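Local coordinates for probable glutathione reductase (Sinorhizobium meliloti, PDB 4DNA), which probably catalyses the NADPH-dependent reduction of glutathione disulfide to glutathione as an FAD-containing homodimeric flavoenzyme, at residues Glu36-Gly41 with Glu91-Glu96; Ala32-Phe37 with Glu109-Arg114; Lys52-Ala57 with Lys83-Lys88. All coordinates share one frame; numbering follows the deposited sequence.

Contact 1. Residues Glu36-Gly41 with Glu91-Glu96; sequences EFRYGG and EIARLE. With FAD (flavin-adenine dinucleotide), chain C.
The guanidinium of Arg38 takes the carboxylate of Glu96 at its edge, almost exactly in its own plane. NE and NH2 grip side-on and both converge on a single oxygen, with Arg38 NE 2.9 Å and Arg38 NH2 3.0 Å from Glu96 OE1. The two planes stand 50° apart; NE meets OE1 from above the carboxylate plane, and NH2 comes nearly along the C-O direction. The methyl Ile92 CD1 lies obliquely 3.4 Å from Arg38 NH1, and Ala93 borders the same group at its edge through CA. Nearer the backbone, the CG of Arg38 sits over the centre of one face of the Phe37 ring. A bend at chi3 (86°) turns the guanidinium toward the helix. Glu96 reaches across with an extended chain, Glu96 CG passing 3.5 Å from Tyr39 O. Residues 36-41 form the loop after the second strand of the FAD-binding Rossmann-type domain, ahead of helix 41-46, which holds Cys43 of the disulfide with Cys48, probably the redox-active one. Arg38 to Gly41 make a type II beta turn with Gly40 at positive phi, where a beta carbon would press on the preceding carbonyl. At Gly41 one would collide with O2A of the FAD diphosphate. At the start of the loop Glu36 lies against adenine, Glu36 CG 3.7 Å from FAD C4A. Arg38 has a second anionic partner, Glu89, which pairs with NH1, and the hydroxyl of Tyr39 bonds to Leu111 O. Within the helix Arg94 holds Glu91 side-on, near Arg376 and Thr381 of the second subunit.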
# COMPACT_ATOMS: atom_id res chain seq x y z
N GLU A 36 25.27 26.33 -1.54
CA GLU A 36 26.02 26.72 -2.73
C GLU A 36 25.30 26.47 -4.07
O GLU A 36 25.89 26.60 -5.15
CB GLU A 36 27.36 25.98 -2.75
CG GLU A 36 27.29 24.49 -3.08
CD GLU A 36 28.65 23.91 -3.41
OE1 GLU A 36 29.62 24.69 -3.58
OE2 GLU A 36 28.75 22.66 -3.51
N PHE A 37 24.03 26.12 -4.00
CA PHE A 37 23.31 25.70 -5.19
C PHE A 37 21.82 25.97 -5.01
O PHE A 37 21.35 27.07 -5.34
CB PHE A 37 23.66 24.23 -5.54
CG PHE A 37 22.95 23.70 -6.76
CD1 PHE A 37 22.87 24.45 -7.94
CD2 PHE A 37 22.35 22.43 -6.74
CE1 PHE A 37 22.21 23.96 -9.06
CE2 PHE A 37 21.69 21.93 -7.86
CZ PHE A 37 21.62 22.70 -9.02
N ARG A 38 21.08 24.99 -4.47
CA ARG A 38 19.63 25.10 -4.30
C ARG A 38 19.15 24.47 -2.99
O ARG A 38 19.41 23.29 -2.73
CB ARG A 38 18.89 24.48 -5.49
CG ARG A 38 18.94 25.29 -6.77
CD ARG A 38 18.10 24.64 -7.86
NE ARG A 38 16.70 25.04 -7.81
CZ ARG A 38 15.77 24.62 -8.67
NH1 ARG A 38 16.09 23.80 -9.67
NH2 ARG A 38 14.52 25.04 -8.55
N TYR A 39 18.45 25.27 -2.18
CA TYR A 39 17.91 24.83 -0.88
C TYR A 39 16.90 23.69 -1.01
O TYR A 39 16.03 23.71 -1.89
CB TYR A 39 17.32 26.03 -0.11
CG TYR A 39 18.36 26.83 0.65
CD1 TYR A 39 18.82 26.42 1.91
CD2 TYR A 39 18.91 27.99 0.10
CE1 TYR A 39 19.78 27.14 2.60
CE2 TYR A 39 19.87 28.72 0.79
CZ TYR A 39 20.30 28.29 2.03
OH TYR A 39 21.27 29.02 2.70
N GLY A 40 17.02 22.69 -0.13
CA GLY A 40 16.21 21.48 -0.20
C GLY A 40 17.07 20.27 -0.47
O GLY A 40 16.69 19.14 -0.15
N GLY A 41 18.24 20.49 -1.08
CA GLY A 41 19.27 19.47 -1.24
C GLY A 41 18.95 18.41 -2.28
O GLY A 41 17.95 18.53 -2.99
N GLU A 91 7.54 22.19 -9.58
CA GLU A 91 7.31 21.60 -8.28
C GLU A 91 8.51 21.74 -7.36
O GLU A 91 8.36 22.11 -6.19
CB GLU A 91 6.90 20.14 -8.39
CG GLU A 91 6.53 19.48 -7.06
CD GLU A 91 5.51 20.27 -6.22
OE1 GLU A 91 4.78 21.15 -6.75
OE2 GLU A 91 5.43 19.99 -5.01
N ILE A 92 9.70 21.45 -7.88
CA ILE A 92 10.88 21.53 -7.04
C ILE A 92 11.16 22.98 -6.67
O ILE A 92 11.63 23.26 -5.58
CB ILE A 92 12.09 20.82 -7.66
CG1 ILE A 92 12.65 21.58 -8.85
CG2 ILE A 92 11.69 19.41 -8.09
CD1 ILE A 92 14.07 21.16 -9.15
N ALA A 93 10.83 23.90 -7.58
CA ALA A 93 10.93 25.33 -7.29
C ALA A 93 9.99 25.70 -6.15
O ALA A 93 10.38 26.44 -5.26
CB ALA A 93 10.64 26.18 -8.52
N ARG A 94 8.77 25.17 -6.19
CA ARG A 94 7.78 25.38 -5.12
C ARG A 94 8.29 24.82 -3.80
O ARG A 94 8.23 25.50 -2.78
CB ARG A 94 6.45 24.73 -5.49
CG ARG A 94 5.32 25.00 -4.51
CD ARG A 94 4.07 24.20 -4.83
NE ARG A 94 4.18 22.80 -4.40
CZ ARG A 94 3.95 22.36 -3.16
NH1 ARG A 94 3.61 23.21 -2.18
NH2 ARG A 94 4.07 21.07 -2.88
N LEU A 95 8.80 23.59 -3.82
CA LEU A 95 9.37 22.98 -2.63
C LEU A 95 10.56 23.77 -2.12
O LEU A 95 10.56 24.19 -0.96
CB LEU A 95 9.76 21.53 -2.87
CG LEU A 95 8.64 20.48 -2.98
CD1 LEU A 95 9.23 19.07 -3.07
CD2 LEU A 95 7.62 20.57 -1.84
N GLU A 96 11.54 24.00 -3.00
CA GLU A 96 12.70 24.85 -2.67
C GLU A 96 12.26 26.08 -1.89
O GLU A 96 12.85 26.39 -0.86
CB GLU A 96 13.47 25.30 -3.94
CG GLU A 96 14.55 26.35 -3.67
CD GLU A 96 15.41 26.71 -4.89
OE1 GLU A 96 14.95 26.61 -6.05
OE2 GLU A 96 16.57 27.11 -4.66
PA FAD C . 22.05 16.73 0.65
O1A FAD C . 22.97 15.93 -0.26
O2A FAD C . 20.55 16.58 0.61
O5B FAD C . 22.37 18.29 0.46
C5B FAD C . 23.47 18.95 1.10
C4B FAD C . 23.58 20.31 0.43
O4B FAD C . 24.81 20.98 0.74
C3B FAD C . 23.54 20.15 -1.08
O3B FAD C . 22.42 20.90 -1.58
C2B FAD C . 24.88 20.65 -1.56
O2B FAD C . 24.77 21.31 -2.82
C1B FAD C . 25.32 21.59 -0.45
N9A FAD C . 26.79 21.73 -0.30
C8A FAD C . 27.68 20.76 -0.57
N7A FAD C . 28.95 21.15 -0.32
C5A FAD C . 28.87 22.41 0.13
C6A FAD C . 29.87 23.39 0.59
N6A FAD C . 31.17 23.03 0.56
N1A FAD C . 29.42 24.61 1.00
C2A FAD C . 28.09 24.91 0.99
N3A FAD C . 27.13 24.04 0.59
C4A FAD C . 27.45 22.79 0.15
N1 FAD C . 16.69 8.75 -0.17
C2 FAD C . 15.54 8.21 0.29
O2 FAD C . 15.35 8.11 1.52
N3 FAD C . 14.58 7.76 -0.55
C4 FAD C . 14.70 7.82 -1.89
O4 FAD C . 13.78 7.40 -2.63
C4X FAD C . 15.95 8.39 -2.46
N5 FAD C . 16.14 8.49 -3.80
C5X FAD C . 17.29 9.03 -4.28
C6 FAD C . 17.50 9.13 -5.66
C7 FAD C . 18.68 9.67 -6.16
C7M FAD C . 18.85 9.76 -7.66
C8 FAD C . 19.74 10.17 -5.22
C8M FAD C . 21.03 10.78 -5.71
C9 FAD C . 19.54 10.07 -3.85
C9A FAD C . 18.37 9.52 -3.35
N10 FAD C . 18.18 9.43 -1.95
C10 FAD C . 16.96 8.86 -1.49
C1' FAD C . 19.23 9.90 -1.04
C2' FAD C . 18.94 11.26 -0.43
O2' FAD C . 18.70 12.21 -1.47
C3' FAD C . 20.09 11.71 0.47
O3' FAD C . 20.40 10.63 1.36
C4' FAD C . 19.76 12.95 1.30
O4' FAD C . 19.60 14.08 0.43
C5' FAD C . 20.86 13.25 2.31
O5' FAD C . 20.94 14.66 2.50
P FAD C . 22.19 15.40 3.19
O1P FAD C . 21.72 16.09 4.46
O2P FAD C . 23.38 14.48 3.24
O3P FAD C . 22.55 16.59 2.17

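Contact 2. Residues Ala32-Phe37 with Glu109-Arg114; sequences AIAEEF and EILDTR. With FAD (flavin-adenine dinucleotide), chain C.
Just beyond two parallel strands, Glu36 and Arg114 run side by side, pointing the same way, and both border the adenine of FAD. These strands, 31-35 and 109-112, are the second strand and the neighbouring outermost strand of the parallel sheet in the FAD-binding Rossmann-type fold; their short axes differ by 23°. Arg114 NH1 gives Glu36 OE1 a nearly straight bond, 3.3 Å long, that lies in the guanidinium plane but meets the carboxylate from above its own. FAD N6A sits over one face of this guanidinium, offset toward the rim, while Gly272 O and Glu116 occupy NH2 and NE. With an alanine at Glu36, Arg114 NH1 would probably lose its carboxylate partner and a gap would open beside the adenine. Along the strands Ile33 donates from N to Glu109 O (3.0 Å) and accepts at O from Leu111 N (3.2 Å); the two following bonds, Glu35 N to Leu111 O and Thr113 N to Glu35 O, are weak. Ala34 and Leu111 share one face of the sheet, with Ala34 CB 3.9 Å from Leu111 CD1. On the other face Ile110 packs on helix 81-106. Glu35 makes the ribose contact that is a hallmark of dinucleotide-binding Rossmann folds. Bent at chi2 (74°), it accepts hydrogen bonds from FAD O3B at OE1 (2.6 Å) and from FAD O2B at OE2 (2.8 Å).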
# COMPACT_ATOMS: atom_id res chain seq x y z
N ALA A 32 23.04 30.39 11.34
CA ALA A 32 23.27 30.78 9.95
C ALA A 32 23.40 29.54 9.05
O ALA A 32 23.93 28.51 9.47
CB ALA A 32 24.50 31.66 9.84
N ILE A 33 22.91 29.63 7.81
CA ILE A 33 22.98 28.48 6.89
C ILE A 33 23.35 28.88 5.46
O ILE A 33 22.80 29.83 4.90
CB ILE A 33 21.69 27.61 6.94
CG1 ILE A 33 21.78 26.42 5.96
CG2 ILE A 33 20.44 28.45 6.74
CD1 ILE A 33 20.86 25.26 6.27
N ALA A 34 24.27 28.13 4.87
CA ALA A 34 24.76 28.41 3.52
C ALA A 34 24.53 27.25 2.55
O ALA A 34 24.96 26.12 2.80
CB ALA A 34 26.23 28.77 3.57
N GLU A 35 23.86 27.54 1.43
CA GLU A 35 23.74 26.57 0.34
C GLU A 35 24.37 27.11 -0.94
O GLU A 35 24.03 28.21 -1.39
CB GLU A 35 22.29 26.13 0.12
CG GLU A 35 22.01 25.42 -1.20
CD GLU A 35 22.53 23.99 -1.24
OE1 GLU A 35 22.13 23.18 -0.37
OE2 GLU A 35 23.32 23.64 -2.16
N GLU A 36 25.27 26.33 -1.54
CA GLU A 36 26.02 26.72 -2.73
C GLU A 36 25.30 26.47 -4.07
O GLU A 36 25.89 26.60 -5.15
CB GLU A 36 27.36 25.98 -2.75
CG GLU A 36 27.29 24.49 -3.08
CD GLU A 36 28.65 23.91 -3.41
OE1 GLU A 36 29.62 24.69 -3.58
OE2 GLU A 36 28.75 22.66 -3.51
N PHE A 37 24.03 26.12 -4.00
CA PHE A 37 23.31 25.70 -5.19
C PHE A 37 21.82 25.97 -5.01
O PHE A 37 21.35 27.07 -5.34
CB PHE A 37 23.66 24.23 -5.54
CG PHE A 37 22.95 23.70 -6.76
CD1 PHE A 37 22.87 24.45 -7.94
CD2 PHE A 37 22.35 22.43 -6.74
CE1 PHE A 37 22.21 23.96 -9.06
CE2 PHE A 37 21.69 21.93 -7.86
CZ PHE A 37 21.62 22.70 -9.02
N GLU A 109 19.25 32.70 9.59
CA GLU A 109 19.72 33.56 8.51
C GLU A 109 20.13 32.74 7.29
O GLU A 109 21.01 31.88 7.37
CB GLU A 109 20.87 34.42 8.99
CG GLU A 109 21.39 35.36 7.93
CD GLU A 109 22.54 36.21 8.41
OE1 GLU A 109 22.86 36.12 9.62
OE2 GLU A 109 23.11 36.97 7.60
N ILE A 110 19.50 33.03 6.16
CA ILE A 110 19.75 32.32 4.91
C ILE A 110 20.70 33.13 4.03
O ILE A 110 20.49 34.33 3.82
CB ILE A 110 18.44 32.07 4.13
CG1 ILE A 110 17.41 31.36 5.01
CG2 ILE A 110 18.71 31.25 2.87
CD1 ILE A 110 15.97 31.49 4.53
N LEU A 111 21.74 32.47 3.53
CA LEU A 111 22.65 33.07 2.57
C LEU A 111 22.98 32.07 1.48
O LEU A 111 23.10 30.87 1.76
CB LEU A 111 23.94 33.57 3.23
CG LEU A 111 24.26 32.94 4.58
CD1 LEU A 111 25.71 32.49 4.65
CD2 LEU A 111 23.95 33.93 5.68
N ASP A 112 23.11 32.56 0.26
CA ASP A 112 23.37 31.70 -0.90
C ASP A 112 24.83 31.86 -1.32
O ASP A 112 25.21 32.83 -1.99
CB ASP A 112 22.41 32.03 -2.06
CG ASP A 112 20.98 32.23 -1.59
OD1 ASP A 112 20.17 31.30 -1.74
OD2 ASP A 112 20.66 33.32 -1.07
N THR A 113 25.63 30.89 -0.90
CA THR A 113 27.07 30.92 -1.04
C THR A 113 27.58 29.54 -0.68
O THR A 113 26.95 28.82 0.08
CB THR A 113 27.71 31.99 -0.11
OG1 THR A 113 29.14 31.82 -0.08
CG2 THR A 113 27.20 31.87 1.31
N ARG A 114 28.71 29.16 -1.26
CA ARG A 114 29.47 28.02 -0.75
C ARG A 114 30.18 28.50 0.53
O ARG A 114 30.57 29.68 0.62
CB ARG A 114 30.46 27.53 -1.81
CG ARG A 114 31.36 26.39 -1.36
CD ARG A 114 32.44 26.10 -2.39
NE ARG A 114 33.46 25.20 -1.84
CZ ARG A 114 33.33 23.88 -1.77
NH1 ARG A 114 32.23 23.27 -2.19
NH2 ARG A 114 34.31 23.15 -1.25
PA FAD C . 22.05 16.73 0.65
O1A FAD C . 22.97 15.93 -0.26
O2A FAD C . 20.55 16.58 0.61
O5B FAD C . 22.37 18.29 0.46
C5B FAD C . 23.47 18.95 1.10
C4B FAD C . 23.58 20.31 0.43
O4B FAD C . 24.81 20.98 0.74
C3B FAD C . 23.54 20.15 -1.08
O3B FAD C . 22.42 20.90 -1.58
C2B FAD C . 24.88 20.65 -1.56
O2B FAD C . 24.77 21.31 -2.82
C1B FAD C . 25.32 21.59 -0.45
N9A FAD C . 26.79 21.73 -0.30
C8A FAD C . 27.68 20.76 -0.57
N7A FAD C . 28.95 21.15 -0.32
C5A FAD C . 28.87 22.41 0.13
C6A FAD C . 29.87 23.39 0.59
N6A FAD C . 31.17 23.03 0.56
N1A FAD C . 29.42 24.61 1.00
C2A FAD C . 28.09 24.91 0.99
N3A FAD C . 27.13 24.04 0.59
C4A FAD C . 27.45 22.79 0.15
N1 FAD C . 16.69 8.75 -0.17
C2 FAD C . 15.54 8.21 0.29
O2 FAD C . 15.35 8.11 1.52
N3 FAD C . 14.58 7.76 -0.55
C4 FAD C . 14.70 7.82 -1.89
O4 FAD C . 13.78 7.40 -2.63
C4X FAD C . 15.95 8.39 -2.46
N5 FAD C . 16.14 8.49 -3.80
C5X FAD C . 17.29 9.03 -4.28
C6 FAD C . 17.50 9.13 -5.66
C7 FAD C . 18.68 9.67 -6.16
C7M FAD C . 18.85 9.76 -7.66
C8 FAD C . 19.74 10.17 -5.22
C8M FAD C . 21.03 10.78 -5.71
C9 FAD C . 19.54 10.07 -3.85
C9A FAD C . 18.37 9.52 -3.35
N10 FAD C . 18.18 9.43 -1.95
C10 FAD C . 16.96 8.86 -1.49
C1' FAD C . 19.23 9.90 -1.04
C2' FAD C . 18.94 11.26 -0.43
O2' FAD C . 18.70 12.21 -1.47
C3' FAD C . 20.09 11.71 0.47
O3' FAD C . 20.40 10.63 1.36
C4' FAD C . 19.76 12.95 1.30
O4' FAD C . 19.60 14.08 0.43
C5' FAD C . 20.86 13.25 2.31
O5' FAD C . 20.94 14.66 2.50
P FAD C . 22.19 15.40 3.19
O1P FAD C . 21.72 16.09 4.46
O2P FAD C . 23.38 14.48 3.24
O3P FAD C . 22.55 16.59 2.17

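Contact 3. Residues Lys52-Ala57 with Lys83-Lys88; sequences KLYVYA and KLVAAK
Leu84 lays its CD2 methyl over the centre of one face of the Tyr54 ring, 3.8 Å from the centroid and 12° off the ring normal, a CH-pi contact. Its CG sits 3.7 Å from Tyr54 CE1, and the same CD2 methyl also meets Ala57 CB at 3.6 Å, so Leu84 fills the angle between ring and helix. CG of Leu84 stands anti to the backbone N (chi1 -177°), which carries both methyls across to the facing helix. Farther along the ring, the tyrosine oxygen lies beside Val85, with Tyr54 OH 3.4 Å from Val85 CG2. The aliphatic part of Lys88 flanks the ring obliquely, Lys88 CG lying 3.9 Å from Tyr54 CE1, and Leu53 comes looser against the same lysine. Helices 48-66 and 81-106 of the FAD-binding domain are joined here, running roughly antiparallel at 144° with axes 11.0 Å apart, a wide spacing bridged by large side chains. Helix 48-66 starts at Cys48, disulfide-bonded to Cys43 in what is probably the redox-active pair. In the next shell, the Tyr54 hydroxyl is hydrogen-bonded to Phe164 O, and the Phe164 ring meets Tyr54 edge-to-face. Lys88 bends at chi2 and chi3, and its NZ pairs with Asp165. Ile188 of helix 180-191 also packs on Tyr54. From the second subunit, Leu382 packs on Leu53 and Trp72 NE1 donates to Ala57 O.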
# COMPACT_ATOMS: atom_id res chain seq x y z
N LYS A 52 10.61 10.09 -7.91
CA LYS A 52 9.33 9.42 -7.74
C LYS A 52 8.30 9.94 -8.75
O LYS A 52 7.40 9.20 -9.17
CB LYS A 52 8.85 9.58 -6.29
CG LYS A 52 7.59 8.80 -5.90
CD LYS A 52 7.81 7.29 -5.81
CE LYS A 52 6.56 6.59 -5.28
NZ LYS A 52 6.25 6.94 -3.87
N LEU A 53 8.45 11.20 -9.16
CA LEU A 53 7.57 11.77 -10.17
C LEU A 53 7.78 11.06 -11.50
O LEU A 53 6.83 10.64 -12.17
CB LEU A 53 7.80 13.28 -10.29
CG LEU A 53 7.44 14.14 -9.06
CD1 LEU A 53 7.58 15.63 -9.38
CD2 LEU A 53 6.04 13.88 -8.53
N TYR A 54 9.05 10.92 -11.87
CA TYR A 54 9.42 10.28 -13.13
C TYR A 54 8.97 8.82 -13.14
O TYR A 54 8.61 8.28 -14.18
CB TYR A 54 10.93 10.42 -13.34
CG TYR A 54 11.34 11.79 -13.89
CD1 TYR A 54 10.64 12.96 -13.56
CD2 TYR A 54 12.44 11.91 -14.74
CE1 TYR A 54 11.01 14.20 -14.06
CE2 TYR A 54 12.82 13.15 -15.25
CZ TYR A 54 12.10 14.28 -14.91
OH TYR A 54 12.50 15.49 -15.43
N VAL A 55 8.97 8.20 -11.96
CA VAL A 55 8.42 6.87 -11.81
C VAL A 55 6.95 6.91 -12.19
O VAL A 55 6.49 6.08 -12.97
CB VAL A 55 8.56 6.34 -10.38
CG1 VAL A 55 7.70 5.12 -10.18
CG2 VAL A 55 10.01 6.04 -10.06
N TYR A 56 6.23 7.88 -11.64
CA TYR A 56 4.82 8.03 -11.92
C TYR A 56 4.60 8.25 -13.42
O TYR A 56 3.77 7.57 -14.04
CB TYR A 56 4.21 9.19 -11.12
CG TYR A 56 4.01 8.94 -9.64
CD1 TYR A 56 3.67 7.67 -9.17
CD2 TYR A 56 4.12 9.98 -8.72
CE1 TYR A 56 3.47 7.44 -7.82
CE2 TYR A 56 3.91 9.77 -7.36
CZ TYR A 56 3.58 8.50 -6.92
OH TYR A 56 3.39 8.26 -5.58
N ALA A 57 5.35 9.20 -13.98
CA ALA A 57 5.30 9.47 -15.41
C ALA A 57 5.47 8.20 -16.20
O ALA A 57 4.78 7.99 -17.17
CB ALA A 57 6.37 10.46 -15.82
N LYS A 83 7.61 18.48 -21.40
CA LYS A 83 6.51 18.83 -20.51
C LYS A 83 6.68 18.29 -19.08
O LYS A 83 6.40 19.00 -18.11
CB LYS A 83 5.17 18.48 -21.14
CG LYS A 83 4.58 19.71 -21.81
CD LYS A 83 3.81 19.40 -23.08
CE LYS A 83 3.26 20.69 -23.67
NZ LYS A 83 2.93 20.53 -25.12
N LEU A 84 7.15 17.05 -18.97
CA LEU A 84 7.49 16.44 -17.70
C LEU A 84 8.55 17.27 -16.98
O LEU A 84 8.28 17.81 -15.91
CB LEU A 84 8.02 15.02 -17.91
CG LEU A 84 8.35 14.24 -16.63
CD1 LEU A 84 7.11 14.18 -15.75
CD2 LEU A 84 8.86 12.85 -16.94
N VAL A 85 9.74 17.36 -17.57
CA VAL A 85 10.82 18.15 -17.00
C VAL A 85 10.32 19.53 -16.53
O VAL A 85 10.72 20.02 -15.47
CB VAL A 85 11.98 18.31 -18.00
CG1 VAL A 85 13.16 19.02 -17.36
CG2 VAL A 85 12.44 16.96 -18.52
N ALA A 86 9.43 20.15 -17.31
CA ALA A 86 8.93 21.46 -16.93
C ALA A 86 8.02 21.34 -15.71
O ALA A 86 8.18 22.08 -14.72
CB ALA A 86 8.22 22.14 -18.09
N ALA A 87 7.09 20.39 -15.77
CA ALA A 87 6.18 20.12 -14.66
C ALA A 87 6.97 19.84 -13.39
O ALA A 87 6.56 20.22 -12.29
CB ALA A 87 5.27 18.95 -14.99
N LYS A 88 8.12 19.18 -13.54
CA LYS A 88 9.00 18.88 -12.42
C LYS A 88 9.63 20.14 -11.83
O LYS A 88 9.61 20.32 -10.62
CB LYS A 88 10.06 17.86 -12.84
CG LYS A 88 10.94 17.32 -11.71
CD LYS A 88 12.16 18.18 -11.54
CE LYS A 88 12.91 18.32 -12.85
NZ LYS A 88 13.78 19.52 -12.84

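From the N terminus, strand 31-35 and the loop after it supply the first halves of contacts 2 and 1, which share Glu36 and Phe37; helix 48-66 then supplies that of contact 3. The returning chain closes the loops from the inside out: contact 3 at residues 83-88, contact 1 at 91-96 on the same helix 81-106, and contact 2 on strand 109-112. Contact 3 thus nests inside the loops of both others. Contacts 1 and 2 meet through Tyr39 and Leu111, and both touch FAD. Contact 3, about 28 Å from contact 2 between centres, joins helix 48-66 to helix 81-106 and, like contact 1, borders the second subunit.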